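Side-chain contacts in N-alpha-acetyltransferase 35, NatC auxiliary subunit (PDB 6YGA), which serves as an auxiliary subunit of the NatC complex, which acetylates the N-terminal methionine of the L-A virus Gag protein and supports viral propagation: residues Leu419-Gln424 with Asn593-Pro598; Tyr399-Cys402 with Arg408-Gln411; Val155-Lys160 with Cys229-Glu234; Arg95-Val100 with Ser298-Leu303. All coordinates share one frame; numbering follows the deposited sequence.

Interaction 1: residues Leu419-Gln424 with Asn593-Pro598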
loop_
_atom_site.group_PDB
_atom_site.type_symbol
_atom_site.label_atom_id
_atom_site.label_comp_id
_atom_site.label_asym_id
_atom_site.label_seq_id
_atom_site.Cartn_x
_atom_site.Cartn_y
_atom_site.Cartn_z
ATOM N N LEU B 419 10.243 -18.852 -3.892
ATOM C CA LEU B 419 10.265 -19.251 -5.297
ATOM C C LEU B 419 11.683 -19.234 -5.859
ATOM O O LEU B 419 12.046 -20.106 -6.657
ATOM C CB LEU B 419 9.346 -18.348 -6.120
ATOM C CG LEU B 419 7.930 -18.865 -6.396
ATOM C CD1 LEU B 419 7.163 -19.091 -5.106
ATOM C CD2 LEU B 419 7.177 -17.903 -7.298
ATOM N N TRP B 420 12.494 -18.250 -5.457
ATOM C CA TRP B 420 13.911 -18.277 -5.804
ATOM C C TRP B 420 14.592 -19.511 -5.227
ATOM O O TRP B 420 15.410 -20.148 -5.900
ATOM C CB TRP B 420 14.613 -17.014 -5.305
ATOM C CG TRP B 420 14.320 -15.771 -6.082
ATOM C CD1 TRP B 420 13.771 -14.617 -5.603
ATOM C CD2 TRP B 420 14.575 -15.546 -7.474
ATOM N NE1 TRP B 420 13.664 -13.690 -6.611
ATOM C CE2 TRP B 420 14.150 -14.236 -7.769
ATOM C CE3 TRP B 420 15.119 -16.326 -8.500
ATOM C CZ2 TRP B 420 14.250 -13.689 -9.046
ATOM C CZ3 TRP B 420 15.217 -15.781 -9.766
ATOM C CH2 TRP B 420 14.785 -14.475 -10.028
ATOM N N ASP B 421 14.268 -19.858 -3.977
ATOM C CA ASP B 421 14.879 -21.022 -3.339
ATOM C C ASP B 421 14.521 -22.302 -4.082
ATOM O O ASP B 421 15.398 -23.113 -4.402
ATOM C CB ASP B 421 14.441 -21.108 -1.875
ATOM C CG ASP B 421 15.239 -22.134 -1.081
ATOM O OD1 ASP B 421 16.448 -21.912 -0.860
ATOM O OD2 ASP B 421 14.654 -23.160 -0.671
ATOM N N SER B 422 13.231 -22.496 -4.366
ATOM C CA SER B 422 12.798 -23.677 -5.107
ATOM C C SER B 422 13.440 -23.726 -6.487
ATOM O O SER B 422 13.831 -24.798 -6.963
ATOM C CB SER B 422 11.273 -23.682 -5.222
ATOM O OG SER B 422 10.812 -24.827 -5.914
ATOM N N LEU B 423 13.566 -22.571 -7.139
ATOM C CA LEU B 423 14.199 -22.525 -8.451
ATOM C C LEU B 423 15.673 -22.905 -8.359
ATOM O O LEU B 423 16.181 -23.675 -9.183
ATOM C CB LEU B 423 14.032 -21.132 -9.051
ATOM C CG LEU B 423 14.174 -20.992 -10.560
ATOM C CD1 LEU B 423 13.208 -21.927 -11.274
ATOM C CD2 LEU B 423 13.904 -19.552 -10.937
ATOM N N GLN B 424 16.372 -22.378 -7.348
ATOM C CA GLN B 424 17.783 -22.706 -7.166
ATOM C C GLN B 424 17.975 -24.194 -6.894
ATOM O O GLN B 424 18.903 -24.815 -7.423
ATOM C CB GLN B 424 18.371 -21.868 -6.028
ATOM C CG GLN B 424 19.849 -22.122 -5.766
ATOM C CD GLN B 424 20.340 -21.482 -4.479
ATOM O OE1 GLN B 424 19.765 -20.504 -3.995
ATOM N NE2 GLN B 424 21.405 -22.035 -3.916
ATOM N N ASN B 593 12.483 -19.375 7.153
ATOM C CA ASN B 593 12.570 -20.663 7.829
ATOM C C ASN B 593 12.728 -21.818 6.848
ATOM O O ASN B 593 13.371 -22.821 7.172
ATOM C CB ASN B 593 11.334 -20.867 8.706
ATOM C CG ASN B 593 11.490 -22.016 9.668
ATOM O OD1 ASN B 593 12.602 -22.357 10.075
ATOM N ND2 ASN B 593 10.372 -22.630 10.034
ATOM N N SER B 594 12.167 -21.695 5.650
ATOM C CA SER B 594 12.195 -22.772 4.670
ATOM C C SER B 594 13.366 -22.676 3.698
ATOM O O SER B 594 13.466 -23.507 2.789
ATOM C CB SER B 594 10.877 -22.795 3.893
ATOM O OG SER B 594 9.790 -23.006 4.776
ATOM N N ILE B 595 14.248 -21.698 3.861
ATOM C CA ILE B 595 15.386 -21.525 2.965
ATOM C C ILE B 595 16.551 -22.350 3.500
ATOM O O ILE B 595 16.955 -22.196 4.656
ATOM C CB ILE B 595 15.763 -20.044 2.826
ATOM C CG1 ILE B 595 14.621 -19.277 2.150
ATOM C CG2 ILE B 595 17.056 -19.896 2.038
ATOM C CD1 ILE B 595 14.868 -17.788 1.998
ATOM N N GLY B 596 17.083 -23.233 2.660
ATOM C CA GLY B 596 18.122 -24.147 3.089
ATOM C C GLY B 596 19.504 -23.534 3.151
ATOM O O GLY B 596 20.256 -23.781 4.099
ATOM N N VAL B 597 19.861 -22.739 2.144
ATOM C CA VAL B 597 21.191 -22.148 2.046
ATOM C C VAL B 597 21.046 -20.655 1.782
ATOM O O VAL B 597 20.459 -20.264 0.768
ATOM C CB VAL B 597 22.044 -22.804 0.953
ATOM C CG1 VAL B 597 23.404 -22.142 0.885
ATOM C CG2 VAL B 597 22.191 -24.292 1.225
ATOM N N PRO B 598 21.545 -19.775 2.665
ATOM C CA PRO B 598 22.192 -20.158 3.925
ATOM C C PRO B 598 21.175 -20.508 5.009
ATOM O O PRO B 598 20.124 -19.871 5.076
ATOM C CB PRO B 598 22.993 -18.902 4.315
ATOM C CG PRO B 598 22.703 -17.866 3.254
ATOM C CD PRO B 598 21.489 -18.315 2.509
#
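Asp421 reaches from helix 406-429 onto the bend formed by Ser594, Ile595 and Gly596, and its carboxylate supplies nearly everything that touches across this contact. The nearest CA atoms are those of Asp421 and Ile595, 6.3 Å apart, and the summed buried surface is only 151 Å².

The apolar approach is that of a carboxylate oxygen to a methyl. Asp421 has CG anti to its own N (chi1 -169°), which carries the carboxylate outward to the loop. There OD1 lies 3.6 Å from Ile595 CG2, the methyl branch, while the CG of Asp421 stands 4.1 Å from Ile595 CA. The two side chains meet at a slant, and the acid comes nearest at CG2.

The polar neighbours are held at arm's length. Asp421 OD1 is 3.8 Å from Gly596 N, a long polar approach. Asp421 OD2 faces the carbonyl oxygen of Ser594 at 3.7 Å, a non-bonded approach of two oxygens. The strong partner of the carboxylate is Lys443 of helix 433-456, whose NZ makes a salt bridge to OD1. That same amine also binds Gln424 OE1 and Val597 O, and thereby ties both segments together indirectly.

Beyond Val597 the chain passes through a cis peptide into Pro598, which packs on Tyr440 and on Tyr474, Leu475 and His478 of helix 465-506. The arrangement is that of an irregular connection, between helices 581-588 and 603-613, laid against a largely helical scaffold related in sequence to TPR-repeat proteins, with one lysine bridging helix and loop.

Interaction 2: residues Tyr399-Cys402 with Arg408-Gln411. With EDO (1,2-ethanediol), chain X; EDO (1,2-ethanediol), chain C.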
loop_
_atom_site.group_PDB
_atom_site.type_symbol
_atom_site.label_atom_id
_atom_site.label_comp_id
_atom_site.label_asym_id
_atom_site.label_seq_id
_atom_site.Cartn_x
_atom_site.Cartn_y
_atom_site.Cartn_z
ATOM N N TYR B 399 11.246 -7.189 -11.501
ATOM C CA TYR B 399 11.230 -5.817 -12.000
ATOM C C TYR B 399 9.916 -5.127 -11.658
ATOM O O TYR B 399 9.899 -3.962 -11.244
ATOM C CB TYR B 399 11.457 -5.798 -13.512
ATOM C CG TYR B 399 12.908 -5.846 -13.934
ATOM C CD1 TYR B 399 13.649 -4.678 -14.072
ATOM C CD2 TYR B 399 13.533 -7.055 -14.207
ATOM C CE1 TYR B 399 14.973 -4.713 -14.459
ATOM C CE2 TYR B 399 14.859 -7.102 -14.595
ATOM C CZ TYR B 399 15.573 -5.926 -14.720
ATOM O OH TYR B 399 16.893 -5.956 -15.107
ATOM N N GLN B 400 8.798 -5.837 -11.837
ATOM C CA GLN B 400 7.489 -5.245 -11.589
ATOM C C GLN B 400 7.313 -4.886 -10.119
ATOM O O GLN B 400 6.678 -3.877 -9.793
ATOM C CB GLN B 400 6.390 -6.204 -12.054
ATOM C CG GLN B 400 4.980 -5.658 -11.911
ATOM C CD GLN B 400 3.992 -6.337 -12.844
ATOM O OE1 GLN B 400 4.358 -6.816 -13.919
ATOM N NE2 GLN B 400 2.728 -6.378 -12.436
ATOM N N ASN B 401 7.879 -5.692 -9.218
ATOM C CA ASN B 401 7.776 -5.397 -7.793
ATOM C C ASN B 401 8.467 -4.089 -7.425
ATOM O O ASN B 401 8.104 -3.473 -6.416
ATOM C CB ASN B 401 8.355 -6.555 -6.979
ATOM C CG ASN B 401 8.179 -6.363 -5.490
ATOM O OD1 ASN B 401 7.066 -6.438 -4.971
ATOM N ND2 ASN B 401 9.279 -6.122 -4.793
ATOM N N CYS B 402 9.435 -3.639 -8.230
ATOM C CA CYS B 402 10.158 -2.414 -7.904
ATOM C C CYS B 402 9.265 -1.182 -7.964
ATOM O O CYS B 402 9.527 -0.203 -7.260
ATOM C CB CYS B 402 11.352 -2.231 -8.839
ATOM S SG CYS B 402 12.646 -3.459 -8.612
ATOM N N ARG B 408 4.010 -2.462 -0.215
ATOM C CA ARG B 408 3.893 -3.629 -1.084
ATOM C C ARG B 408 5.250 -4.069 -1.614
ATOM O O ARG B 408 5.437 -5.249 -1.932
ATOM C CB ARG B 408 2.949 -3.330 -2.249
ATOM C CG ARG B 408 1.502 -3.126 -1.846
ATOM C CD ARG B 408 0.846 -4.436 -1.453
ATOM N NE ARG B 408 -0.573 -4.270 -1.159
ATOM C CZ ARG B 408 -1.435 -5.276 -1.057
ATOM N NH1 ARG B 408 -1.019 -6.524 -1.231
ATOM N NH2 ARG B 408 -2.711 -5.037 -0.788
ATOM N N TYR B 409 6.200 -3.138 -1.728
ATOM C CA TYR B 409 7.537 -3.492 -2.187
ATOM C C TYR B 409 8.148 -4.568 -1.298
ATOM O O TYR B 409 8.661 -5.578 -1.789
ATOM C CB TYR B 409 8.416 -2.239 -2.226
ATOM C CG TYR B 409 9.867 -2.482 -2.578
ATOM C CD1 TYR B 409 10.237 -2.933 -3.842
ATOM C CD2 TYR B 409 10.870 -2.238 -1.650
ATOM C CE1 TYR B 409 11.569 -3.144 -4.164
ATOM C CE2 TYR B 409 12.199 -2.443 -1.960
ATOM C CZ TYR B 409 12.544 -2.895 -3.214
ATOM O OH TYR B 409 13.874 -3.096 -3.512
ATOM N N ARG B 410 8.078 -4.378 0.021
ATOM C CA ARG B 410 8.617 -5.388 0.926
ATOM C C ARG B 410 7.775 -6.656 0.897
ATOM O O ARG B 410 8.313 -7.766 0.993
ATOM C CB ARG B 410 8.709 -4.837 2.347
ATOM C CG ARG B 410 9.260 -5.840 3.347
ATOM C CD ARG B 410 9.473 -5.222 4.714
ATOM N NE ARG B 410 10.226 -6.116 5.588
ATOM C CZ ARG B 410 9.670 -7.007 6.401
ATOM N NH1 ARG B 410 8.348 -7.126 6.457
ATOM N NH2 ARG B 410 10.437 -7.778 7.156
ATOM N N GLN B 411 6.454 -6.516 0.754
ATOM C CA GLN B 411 5.586 -7.688 0.743
ATOM C C GLN B 411 5.818 -8.553 -0.489
ATOM O O GLN B 411 5.598 -9.767 -0.439
ATOM C CB GLN B 411 4.123 -7.255 0.830
ATOM C CG GLN B 411 3.783 -6.568 2.142
ATOM C CD GLN B 411 2.490 -5.779 2.088
ATOM O OE1 GLN B 411 1.565 -6.117 1.346
ATOM N NE2 GLN B 411 2.421 -4.714 2.878
HETATM C C1 EDO X . 2.139 -8.393 -2.676
HETATM O O1 EDO X . 1.280 -8.391 -1.528
HETATM C C2 EDO X . 2.898 -7.073 -2.744
HETATM O O2 EDO X . 3.742 -7.043 -3.902
HETATM C C1 EDO C . 8.845 -10.853 9.202
HETATM O O1 EDO C . 9.767 -9.863 9.671
HETATM C C2 EDO C . 7.905 -10.244 8.167
HETATM O O2 EDO C . 7.091 -9.236 8.778
#
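Asn401 and Tyr409 bring their CA atoms to 5.9 Å where the consecutive helices 386-402 and 406-429 are joined by a short link. With CG anti to the backbone N (chi1 -175°), the Asn401 amide swings across to the second helix, and its ND2 donates to Tyr409 O at 3.1 Å. The bond is nearly straight, 167° at the hydrogen, and it uses a lone pair in the carbonyl plane while the acceptor also lies in the plane of the amide. That amide runs almost flat to the Tyr409 ring, although the side chains cross at about a right angle. The backbone O of Asn401 lies at the ring edge, in its plane, 3.4 Å from Tyr409 CD1, and Tyr409 CE1 is 4.1 Å from Cys402 CA. The phenol end is held by Glu449.

Arg408 NH1 binds O1 of an ethanediol (chain X), probably from the crystallisation liquor, at 3.0 Å in a bent bond (138°). The diol's O2 reaches Arg408 O only weakly and lies 3.5 Å from Asn401 OD1. Glu175 pairs with Arg408 NE.

Chemically, a buried amide N-H is satisfied by a backbone carbonyl, in plane and nearly straight, which limits rotation of the amide.

Interaction 3: residues Val155-Lys160 with Cys229-Glu234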
loop_
_atom_site.group_PDB
_atom_site.type_symbol
_atom_site.label_atom_id
_atom_site.label_comp_id
_atom_site.label_asym_id
_atom_site.label_seq_id
_atom_site.Cartn_x
_atom_site.Cartn_y
_atom_site.Cartn_z
ATOM N N VAL B 155 -10.772 15.694 -19.365
ATOM C CA VAL B 155 -10.622 14.987 -18.097
ATOM C C VAL B 155 -11.321 13.632 -18.153
ATOM O O VAL B 155 -10.802 12.634 -17.639
ATOM C CB VAL B 155 -11.144 15.859 -16.940
ATOM C CG1 VAL B 155 -11.091 15.098 -15.626
ATOM C CG2 VAL B 155 -10.332 17.141 -16.842
ATOM N N CYS B 156 -12.498 13.567 -18.782
ATOM C CA CYS B 156 -13.179 12.282 -18.916
ATOM C C CYS B 156 -12.365 11.320 -19.771
ATOM O O CYS B 156 -12.359 10.109 -19.521
ATOM C CB CYS B 156 -14.577 12.471 -19.505
ATOM S SG CYS B 156 -15.801 13.170 -18.371
ATOM N N TYR B 157 -11.668 11.841 -20.785
ATOM C CA TYR B 157 -10.762 11.000 -21.558
ATOM C C TYR B 157 -9.604 10.516 -20.694
ATOM O O TYR B 157 -9.121 9.391 -20.864
ATOM C CB TYR B 157 -10.239 11.760 -22.780
ATOM C CG TYR B 157 -9.475 10.885 -23.750
ATOM C CD1 TYR B 157 -10.132 10.214 -24.774
ATOM C CD2 TYR B 157 -8.100 10.722 -23.637
ATOM C CE1 TYR B 157 -9.443 9.408 -25.660
ATOM C CE2 TYR B 157 -7.401 9.918 -24.518
ATOM C CZ TYR B 157 -8.078 9.265 -25.526
ATOM O OH TYR B 157 -7.386 8.463 -26.403
ATOM N N LEU B 158 -9.154 11.351 -19.754
ATOM C CA LEU B 158 -8.059 10.960 -18.872
ATOM C C LEU B 158 -8.462 9.799 -17.973
ATOM O O LEU B 158 -7.745 8.796 -17.877
ATOM C CB LEU B 158 -7.610 12.155 -18.032
ATOM C CG LEU B 158 -6.528 11.871 -16.990
ATOM C CD1 LEU B 158 -5.184 11.603 -17.661
ATOM C CD2 LEU B 158 -6.424 13.018 -15.998
ATOM N N THR B 159 -9.609 9.919 -17.298
ATOM C CA THR B 159 -10.041 8.865 -16.385
ATOM C C THR B 159 -10.260 7.548 -17.115
ATOM O O THR B 159 -10.018 6.476 -16.548
ATOM C CB THR B 159 -11.318 9.279 -15.655
ATOM O OG1 THR B 159 -12.424 9.225 -16.563
ATOM C CG2 THR B 159 -11.191 10.691 -15.107
ATOM N N LYS B 160 -10.720 7.605 -18.367
ATOM C CA LYS B 160 -10.841 6.387 -19.159
ATOM C C LYS B 160 -9.477 5.749 -19.390
ATOM O O LYS B 160 -9.347 4.520 -19.380
ATOM C CB LYS B 160 -11.525 6.692 -20.490
ATOM C CG LYS B 160 -11.822 5.460 -21.330
ATOM C CD LYS B 160 -12.306 5.836 -22.722
ATOM C CE LYS B 160 -12.752 4.612 -23.509
ATOM N NZ LYS B 160 -13.179 4.971 -24.889
ATOM N N CYS B 229 -2.074 18.196 -22.561
ATOM C CA CYS B 229 -0.912 17.394 -22.190
ATOM C C CYS B 229 -1.325 16.119 -21.465
ATOM O O CYS B 229 -0.730 15.056 -21.682
ATOM C CB CYS B 229 0.037 18.218 -21.324
ATOM S SG CYS B 229 0.738 19.661 -22.155
ATOM N N LEU B 230 -2.337 16.200 -20.597
ATOM C CA LEU B 230 -2.782 15.009 -19.878
ATOM C C LEU B 230 -3.400 13.994 -20.831
ATOM O O LEU B 230 -3.266 12.782 -20.628
ATOM C CB LEU B 230 -3.777 15.391 -18.780
ATOM C CG LEU B 230 -3.259 16.293 -17.654
ATOM C CD1 LEU B 230 -4.409 16.841 -16.816
ATOM C CD2 LEU B 230 -2.272 15.539 -16.782
ATOM N N VAL B 231 -4.088 14.472 -21.872
ATOM C CA VAL B 231 -4.658 13.573 -22.869
ATOM C C VAL B 231 -3.556 12.872 -23.655
ATOM O O VAL B 231 -3.733 11.737 -24.115
ATOM C CB VAL B 231 -5.611 14.357 -23.790
ATOM C CG1 VAL B 231 -6.137 13.468 -24.903
ATOM C CG2 VAL B 231 -6.761 14.936 -22.981
ATOM N N HIS B 232 -2.400 13.512 -23.796
ATOM C CA HIS B 232 -1.287 12.940 -24.540
ATOM C C HIS B 232 -0.492 11.913 -23.747
ATOM O O HIS B 232 0.488 11.380 -24.277
ATOM C CB HIS B 232 -0.345 14.048 -25.009
ATOM C CG HIS B 232 -0.733 14.653 -26.322
ATOM N ND1 HIS B 232 -0.482 14.035 -27.527
ATOM C CD2 HIS B 232 -1.347 15.823 -26.617
ATOM C CE1 HIS B 232 -0.927 14.796 -28.510
ATOM N NE2 HIS B 232 -1.456 15.887 -27.986
ATOM N N LEU B 233 -0.872 11.625 -22.500
ATOM C CA LEU B 233 -0.089 10.688 -21.704
ATOM C C LEU B 233 -0.211 9.264 -22.226
ATOM O O LEU B 233 0.672 8.437 -21.974
ATOM C CB LEU B 233 -0.507 10.744 -20.235
ATOM C CG LEU B 233 0.014 11.938 -19.430
ATOM C CD1 LEU B 233 -0.527 11.907 -18.006
ATOM C CD2 LEU B 233 1.531 11.953 -19.434
ATOM N N GLU B 234 -1.287 8.956 -22.951
ATOM C CA GLU B 234 -1.444 7.612 -23.486
ATOM C C GLU B 234 -0.464 7.312 -24.615
ATOM O O GLU B 234 -0.323 6.143 -24.993
ATOM C CB GLU B 234 -2.880 7.399 -23.969
ATOM C CG GLU B 234 -3.209 8.096 -25.270
ATOM C CD GLU B 234 -4.529 7.636 -25.853
ATOM O OE1 GLU B 234 -5.382 7.146 -25.083
ATOM O OE2 GLU B 234 -4.709 7.754 -27.084
#
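Leu230 meets Leu158 at the start of the contact, where helix 215-231 faces helix 142-167. Leu158 CD1 comes within 3.7 Å of Leu230 O and 4.2 Å of Leu230 CB, so one methyl of Leu158 lies against the backbone and the root of the partner side chain, the two leucines crossing at a slant. Leu158 itself turns CG anti to its N (chi1 176°), and this brings the branch over the neighbouring helix.

Val231 follows, and its CA is the nearest to that of Leu158, at 5.9 Å. Its CG1 approaches Tyr157 CD2 at 3.6 Å, neither squarely on the face nor at the edge, with the valine and the tyrosine roughly perpendicular. These contacts are buried in an all-helical bundle: helix 85-104 packs on Leu158 through Val100, and helix 193-209 closes over Tyr157 through Gln193 and Val196.

Further along comes Glu234, whose CG sits between backbone N and carbonyl carbon (chi1 74°), with the rest of the chain extended back to the bundle. The hydroxyl of the buried Tyr157 is the polar group it meets: Tyr157 OH donates to Glu234 OE1 at 2.7 Å, and Glu234 OE2 lies 2.9 Å from that same OH. The side chains of Tyr157 and Glu234 cross at about a right angle, and Glu234 CD lies at the edge of the tyrosine ring, in its plane. Even so, the carboxylate is turned well out of the ring plane, and the hydroxyl meets OE1 from above the carboxylate plane, 41° out of it.

Interaction 4: residues Arg95-Val100 with Ser298-Leu303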
loop_
_atom_site.group_PDB
_atom_site.type_symbol
_atom_site.label_atom_id
_atom_site.label_comp_id
_atom_site.label_asym_id
_atom_site.label_seq_id
_atom_site.Cartn_x
_atom_site.Cartn_y
_atom_site.Cartn_z
ATOM N N ARG B 95 -10.747 24.079 -10.500
ATOM C CA ARG B 95 -11.040 23.141 -9.422
ATOM C C ARG B 95 -11.072 21.707 -9.935
ATOM O O ARG B 95 -10.659 20.778 -9.230
ATOM C CB ARG B 95 -12.361 23.508 -8.747
ATOM C CG ARG B 95 -12.853 22.463 -7.762
ATOM C CD ARG B 95 -13.722 23.075 -6.684
ATOM N NE ARG B 95 -14.215 22.053 -5.768
ATOM C CZ ARG B 95 -14.828 22.309 -4.617
ATOM N NH1 ARG B 95 -15.025 23.561 -4.229
ATOM N NH2 ARG B 95 -15.240 21.309 -3.851
ATOM N N LEU B 96 -11.548 21.507 -11.165
ATOM C CA LEU B 96 -11.557 20.165 -11.737
ATOM C C LEU B 96 -10.141 19.622 -11.893
ATOM O O LEU B 96 -9.889 18.444 -11.610
ATOM C CB LEU B 96 -12.286 20.174 -13.079
ATOM C CG LEU B 96 -12.326 18.838 -13.823
ATOM C CD1 LEU B 96 -13.097 17.794 -13.031
ATOM C CD2 LEU B 96 -12.923 19.020 -15.207
ATOM N N LEU B 97 -9.201 20.463 -12.333
ATOM C CA LEU B 97 -7.814 20.022 -12.451
ATOM C C LEU B 97 -7.210 19.716 -11.086
ATOM O O LEU B 97 -6.452 18.749 -10.941
ATOM C CB LEU B 97 -6.977 21.072 -13.178
ATOM C CG LEU B 97 -7.108 21.100 -14.701
ATOM C CD1 LEU B 97 -6.069 22.025 -15.320
ATOM C CD2 LEU B 97 -6.981 19.695 -15.266
ATOM N N ARG B 98 -7.523 20.527 -10.074
ATOM C CA ARG B 98 -7.027 20.221 -8.737
ATOM C C ARG B 98 -7.752 19.020 -8.141
ATOM O O ARG B 98 -7.203 18.340 -7.267
ATOM C CB ARG B 98 -7.142 21.448 -7.831
ATOM C CG ARG B 98 -6.130 22.535 -8.177
ATOM C CD ARG B 98 -6.248 23.774 -7.299
ATOM N NE ARG B 98 -7.553 24.417 -7.404
ATOM C CZ ARG B 98 -8.419 24.517 -6.400
ATOM N NH1 ARG B 98 -8.116 24.020 -5.208
ATOM N NH2 ARG B 98 -9.585 25.120 -6.586
ATOM N N CYS B 99 -8.973 18.734 -8.607
ATOM C CA CYS B 99 -9.612 17.472 -8.249
ATOM C C CYS B 99 -8.852 16.292 -8.842
ATOM O O CYS B 99 -8.752 15.230 -8.215
ATOM C CB CYS B 99 -11.070 17.464 -8.709
ATOM S SG CYS B 99 -12.211 18.381 -7.646
ATOM N N VAL B 100 -8.308 16.459 -10.050
ATOM C CA VAL B 100 -7.485 15.411 -10.651
ATOM C C VAL B 100 -6.255 15.143 -9.792
ATOM O O VAL B 100 -5.881 13.986 -9.561
ATOM C CB VAL B 100 -7.101 15.796 -12.093
ATOM C CG1 VAL B 100 -6.095 14.807 -12.667
ATOM C CG2 VAL B 100 -8.341 15.871 -12.976
ATOM N N SER B 298 1.379 22.231 -8.397
ATOM C CA SER B 298 2.676 21.572 -8.274
ATOM C C SER B 298 2.586 20.064 -8.461
ATOM O O SER B 298 3.586 19.435 -8.824
ATOM C CB SER B 298 3.305 21.889 -6.916
ATOM O OG SER B 298 3.808 23.214 -6.882
ATOM N N GLY B 299 1.415 19.469 -8.226
ATOM C CA GLY B 299 1.270 18.037 -8.422
ATOM C C GLY B 299 1.454 17.610 -9.864
ATOM O O GLY B 299 1.907 16.493 -10.134
ATOM N N PHE B 300 1.105 18.485 -10.810
ATOM C CA PHE B 300 1.325 18.177 -12.219
ATOM C C PHE B 300 2.813 18.111 -12.539
ATOM O O PHE B 300 3.239 17.318 -13.388
ATOM C CB PHE B 300 0.630 19.216 -13.102
ATOM C CG PHE B 300 -0.867 19.093 -13.125
ATOM C CD1 PHE B 300 -1.475 17.868 -13.357
ATOM C CD2 PHE B 300 -1.668 20.202 -12.913
ATOM C CE1 PHE B 300 -2.855 17.754 -13.382
ATOM C CE2 PHE B 300 -3.049 20.094 -12.936
ATOM C CZ PHE B 300 -3.642 18.869 -13.169
ATOM N N ILE B 301 3.617 18.937 -11.866
ATOM C CA ILE B 301 5.062 18.910 -12.071
ATOM C C ILE B 301 5.636 17.579 -11.603
ATOM O O ILE B 301 6.450 16.953 -12.295
ATOM C CB ILE B 301 5.727 20.096 -11.349
ATOM C CG1 ILE B 301 5.157 21.424 -11.857
ATOM C CG2 ILE B 301 7.235 20.060 -11.535
ATOM C CD1 ILE B 301 5.701 22.645 -11.135
ATOM N N THR B 302 5.219 17.127 -10.417
ATOM C CA THR B 302 5.660 15.828 -9.915
ATOM C C THR B 302 5.251 14.709 -10.864
ATOM O O THR B 302 6.036 13.792 -11.130
ATOM C CB THR B 302 5.085 15.587 -8.517
ATOM O OG1 THR B 302 5.523 16.626 -7.633
ATOM C CG2 THR B 302 5.545 14.244 -7.972
ATOM N N LEU B 303 4.029 14.777 -11.396
ATOM C CA LEU B 303 3.574 13.760 -12.338
ATOM C C LEU B 303 4.417 13.762 -13.605
ATOM O O LEU B 303 4.796 12.698 -14.110
ATOM C CB LEU B 303 2.103 13.987 -12.679
ATOM C CG LEU B 303 1.574 13.211 -13.885
ATOM C CD1 LEU B 303 1.550 11.718 -13.600
ATOM C CD2 LEU B 303 0.196 13.719 -14.272
#
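Phe300 points its ring from helix 298-311 at Leu97 on helix 85-104, and the tight part of the contact is gathered at the far end of that ring. CZ of Phe300 lies 3.6 Å from Leu97 O and 4.0 Å from Leu97 CB. The Leu97 CB sits at the ring edge, in its plane, whereas the carbonyl oxygen approaches obliquely; the two side chains cross at about a right angle. Phe300 CG stands anti to its carbonyl carbon (chi1 -73°), which sends the ring to the first helix.

Packing slackens toward Val100, whose CG1 is 4.4 Å from Phe300 CE1, again near the ring plane. Looser still is the partly exposed side: Arg98 carries its guanidinium away from the second segment, to a salt bridge with Asp94 and a hydrogen bond to Pro294 O. The ring gains further cover from Leu230, Leu250 and an edge-to-face Tyr297.

Only 126 Å² is buried between the two segments, and the side-chain contacts joining them are apolar. The chemistry thus implies a hydrophobic junction in which the far end of one aromatic ring does most of the touching, while the charge of Arg98 is met outside it by Asp94.

Two clusters emerge. Interactions 3 and 4 have centres 13 Å apart and touch directly, Leu230 CD1 meeting Phe300 CE1 at 3.9 Å and Leu158 CD2 meeting Val100 CG1 at 3.8 Å; along the chain, both segments of interaction 3 fall between the two segments of interaction 4. Helices 85-104, 142-167, 215-231 and 298-311 therefore share one core. Interactions 1 and 2 follow in series, interaction 2 first, both on helix 406-429, with centres about 19 Å apart and no touch. Interaction 1 lies across the chain's centre from the first cluster, its centre about 45 Å from that of interaction 4, while interaction 2 sits nearer the middle. The contacts thus sample both halves of an elongated helical scaffold.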